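PDB 5BMT: uncharacterized protein from Parabacteroides merdae ATCC 43184, which is of unknown function but has a lipoprotein BF3042 family OB domain followed by a larger beta-rich part, probably the immunoglobulin-like one. Local coordinates for residues A[28-34]-A[55-59]. Numbering follows the deposited sequence.
Sequences PLGYYPL and FTVDF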
loop_
_atom_site.group_PDB
_atom_site.type_symbol
_atom_site.label_atom_id
_atom_site.label_comp_id
_atom_site.label_asym_id
_atom_site.label_seq_id
_atom_site.Cartn_x
_atom_site.Cartn_y
_atom_site.Cartn_z
ATOM N N PRO A 28 -3.584 0.800 -11.839
ATOM C CA PRO A 28 -2.303 0.254 -11.349
ATOM C C PRO A 28 -1.322 1.345 -10.991
ATOM O O PRO A 28 -1.271 2.391 -11.654
ATOM C CB PRO A 28 -1.772 -0.569 -12.536
ATOM C CG PRO A 28 -2.957 -0.633 -13.549
ATOM C CD PRO A 28 -3.707 0.654 -13.306
ATOM N N LEU A 29 -0.497 1.077 -9.967
ATOM C CA LEU A 29 0.579 2.014 -9.635
ATOM C C LEU A 29 1.550 2.123 -10.842
ATOM O O LEU A 29 1.985 1.101 -11.370
ATOM C CB LEU A 29 1.338 1.461 -8.414
ATOM C CG LEU A 29 2.526 2.297 -7.918
ATOM C CD1 LEU A 29 2.061 3.683 -7.416
ATOM C CD2 LEU A 29 3.302 1.541 -6.840
ATOM N N GLY A 30 1.844 3.341 -11.270
ATOM C CA GLY A 30 2.763 3.564 -12.388
ATOM C C GLY A 30 2.241 3.267 -13.779
ATOM O O GLY A 30 3.006 3.343 -14.737
ATOM N N TYR A 31 0.917 3.013 -13.936
ATOM C CA TYR A 31 0.354 2.718 -15.239
ATOM C C TYR A 31 -0.942 3.468 -15.438
ATOM O O TYR A 31 -1.466 4.075 -14.506
ATOM C CB TYR A 31 0.106 1.185 -15.393
ATOM C CG TYR A 31 0.204 0.700 -16.818
ATOM C CD1 TYR A 31 1.440 0.429 -17.396
ATOM C CD2 TYR A 31 -0.937 0.493 -17.591
ATOM C CE1 TYR A 31 1.545 -0.010 -18.715
ATOM C CE2 TYR A 31 -0.844 0.061 -18.919
ATOM C CZ TYR A 31 0.402 -0.213 -19.467
ATOM O OH TYR A 31 0.519 -0.665 -20.749
ATOM N N TYR A 32 -1.451 3.423 -16.653
ATOM C CA TYR A 32 -2.741 4.000 -16.994
ATOM C C TYR A 32 -3.890 3.168 -16.456
ATOM O O TYR A 32 -3.713 1.958 -16.244
ATOM C CB TYR A 32 -2.875 3.982 -18.518
ATOM C CG TYR A 32 -1.955 4.930 -19.227
ATOM C CD1 TYR A 32 -2.139 6.307 -19.139
ATOM C CD2 TYR A 32 -0.926 4.456 -20.029
ATOM C CE1 TYR A 32 -1.334 7.192 -19.859
ATOM C CE2 TYR A 32 -0.113 5.330 -20.746
ATOM C CZ TYR A 32 -0.331 6.693 -20.672
ATOM O OH TYR A 32 0.490 7.548 -21.370
ATOM N N PRO A 33 -5.102 3.754 -16.377
ATOM C CA PRO A 33 -6.272 2.941 -15.983
ATOM C C PRO A 33 -6.561 1.896 -17.055
ATOM O O PRO A 33 -6.378 2.144 -18.254
ATOM C CB PRO A 33 -7.424 3.958 -15.895
ATOM C CG PRO A 33 -6.734 5.311 -15.729
ATOM C CD PRO A 33 -5.472 5.166 -16.585
ATOM N N LEU A 34 -7.023 0.720 -16.603
ATOM C CA LEU A 34 -7.303 -0.402 -17.485
ATOM C C LEU A 34 -8.685 -0.938 -17.317
ATOM O O LEU A 34 -9.162 -1.059 -16.195
ATOM C CB LEU A 34 -6.338 -1.558 -17.170
ATOM C CG LEU A 34 -4.844 -1.199 -17.186
ATOM C CD1 LEU A 34 -4.035 -2.390 -16.744
ATOM C CD2 LEU A 34 -4.415 -0.726 -18.568
ATOM N N PHE A 55 -1.079 -7.971 -16.157
ATOM C CA PHE A 55 -1.851 -7.597 -17.324
ATOM C C PHE A 55 -0.994 -7.340 -18.541
ATOM O O PHE A 55 0.216 -7.102 -18.433
ATOM C CB PHE A 55 -2.642 -6.298 -16.999
ATOM C CG PHE A 55 -1.820 -5.167 -16.416
ATOM C CD1 PHE A 55 -1.161 -4.254 -17.247
ATOM C CD2 PHE A 55 -1.696 -5.015 -15.038
ATOM C CE1 PHE A 55 -0.426 -3.196 -16.692
ATOM C CE2 PHE A 55 -0.917 -3.996 -14.498
ATOM C CZ PHE A 55 -0.305 -3.088 -15.328
ATOM N N THR A 56 -1.658 -7.338 -19.698
ATOM C CA THR A 56 -1.044 -7.025 -20.981
ATOM C C THR A 56 -2.009 -6.168 -21.786
ATOM O O THR A 56 -3.220 -6.429 -21.785
ATOM C CB THR A 56 -0.672 -8.305 -21.732
ATOM O OG1 THR A 56 0.018 -9.193 -20.853
ATOM C CG2 THR A 56 0.165 -8.034 -22.968
ATOM N N VAL A 57 -1.467 -5.155 -22.463
ATOM C CA VAL A 57 -2.223 -4.255 -23.329
ATOM C C VAL A 57 -1.790 -4.504 -24.768
ATOM O O VAL A 57 -0.585 -4.479 -25.052
ATOM C CB VAL A 57 -2.012 -2.769 -22.946
ATOM C CG1 VAL A 57 -2.680 -1.826 -23.960
ATOM C CG2 VAL A 57 -2.510 -2.495 -21.527
ATOM N N ASP A 58 -2.763 -4.695 -25.678
ATOM C CA ASP A 58 -2.511 -4.785 -27.120
ATOM C C ASP A 58 -2.783 -3.394 -27.667
ATOM O O ASP A 58 -3.934 -3.017 -27.856
ATOM C CB ASP A 58 -3.417 -5.858 -27.756
ATOM C CG ASP A 58 -3.227 -6.035 -29.266
ATOM O OD1 ASP A 58 -2.385 -5.306 -29.857
ATOM O OD2 ASP A 58 -3.957 -6.857 -29.860
ATOM N N PHE A 59 -1.725 -2.605 -27.866
ATOM C CA PHE A 59 -1.854 -1.224 -28.326
ATOM C C PHE A 59 -2.415 -1.112 -29.748
ATOM O O PHE A 59 -2.940 -0.051 -30.103
ATOM C CB PHE A 59 -0.475 -0.527 -28.238
ATOM C CG PHE A 59 -0.072 -0.292 -26.801
ATOM C CD1 PHE A 59 -0.600 0.767 -26.078
ATOM C CD2 PHE A 59 0.825 -1.150 -26.161
ATOM C CE1 PHE A 59 -0.282 0.940 -24.718
ATOM C CE2 PHE A 59 1.154 -0.969 -24.819
ATOM C CZ PHE A 59 0.582 0.061 -24.096
#
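Y31 and F55 form a T-shaped aromatic pair, their centroids 5.1 Å apart and their planes at 60°. CE1 of F55 sits 3.8 Å above the Y31 ring plane, over its centre, so F55 supplies the edge and Y31 the face. On F55 itself, a CH-pi contact comes from L34, whose CD1 stands 3.5 Å from the ring centroid and only 16° off the normal. With CG between the backbone N and the carbonyl carbon (chi1 51°), the F55 ring is placed with CE1 toward Y31 and a face toward L34.

Apolar contacts extend this cluster: P28 CG meets F55 CZ at 4.0 Å, and L34 CD2 meets V57 CG2 at 3.9 Å. The phenol oxygen adds van der Waals approaches, Y31 OH lying 3.6 Å from V57 CG2. The same Y31 OH comes to the edge of the F59 ring, 3.4 Å from F59 CZ. Replacing Y31 by an alanine is likely to leave the F55 edge without its aromatic face and V57 and F59 without the phenol.

No hydrogen bond joins the segments; within 28-34 a backbone hydrogen bond from Y31 N to P28 O closes a type II beta turn. This turn and the following residues link strands 24-28 and 34-35, the outermost strands of a five-stranded sheet in the OB-family region. Strand 50-57 runs between 10-18 and 73-79 in that sheet: L10 of the former touches Y31 and F55, and Y73 of the latter touches L34 and V57.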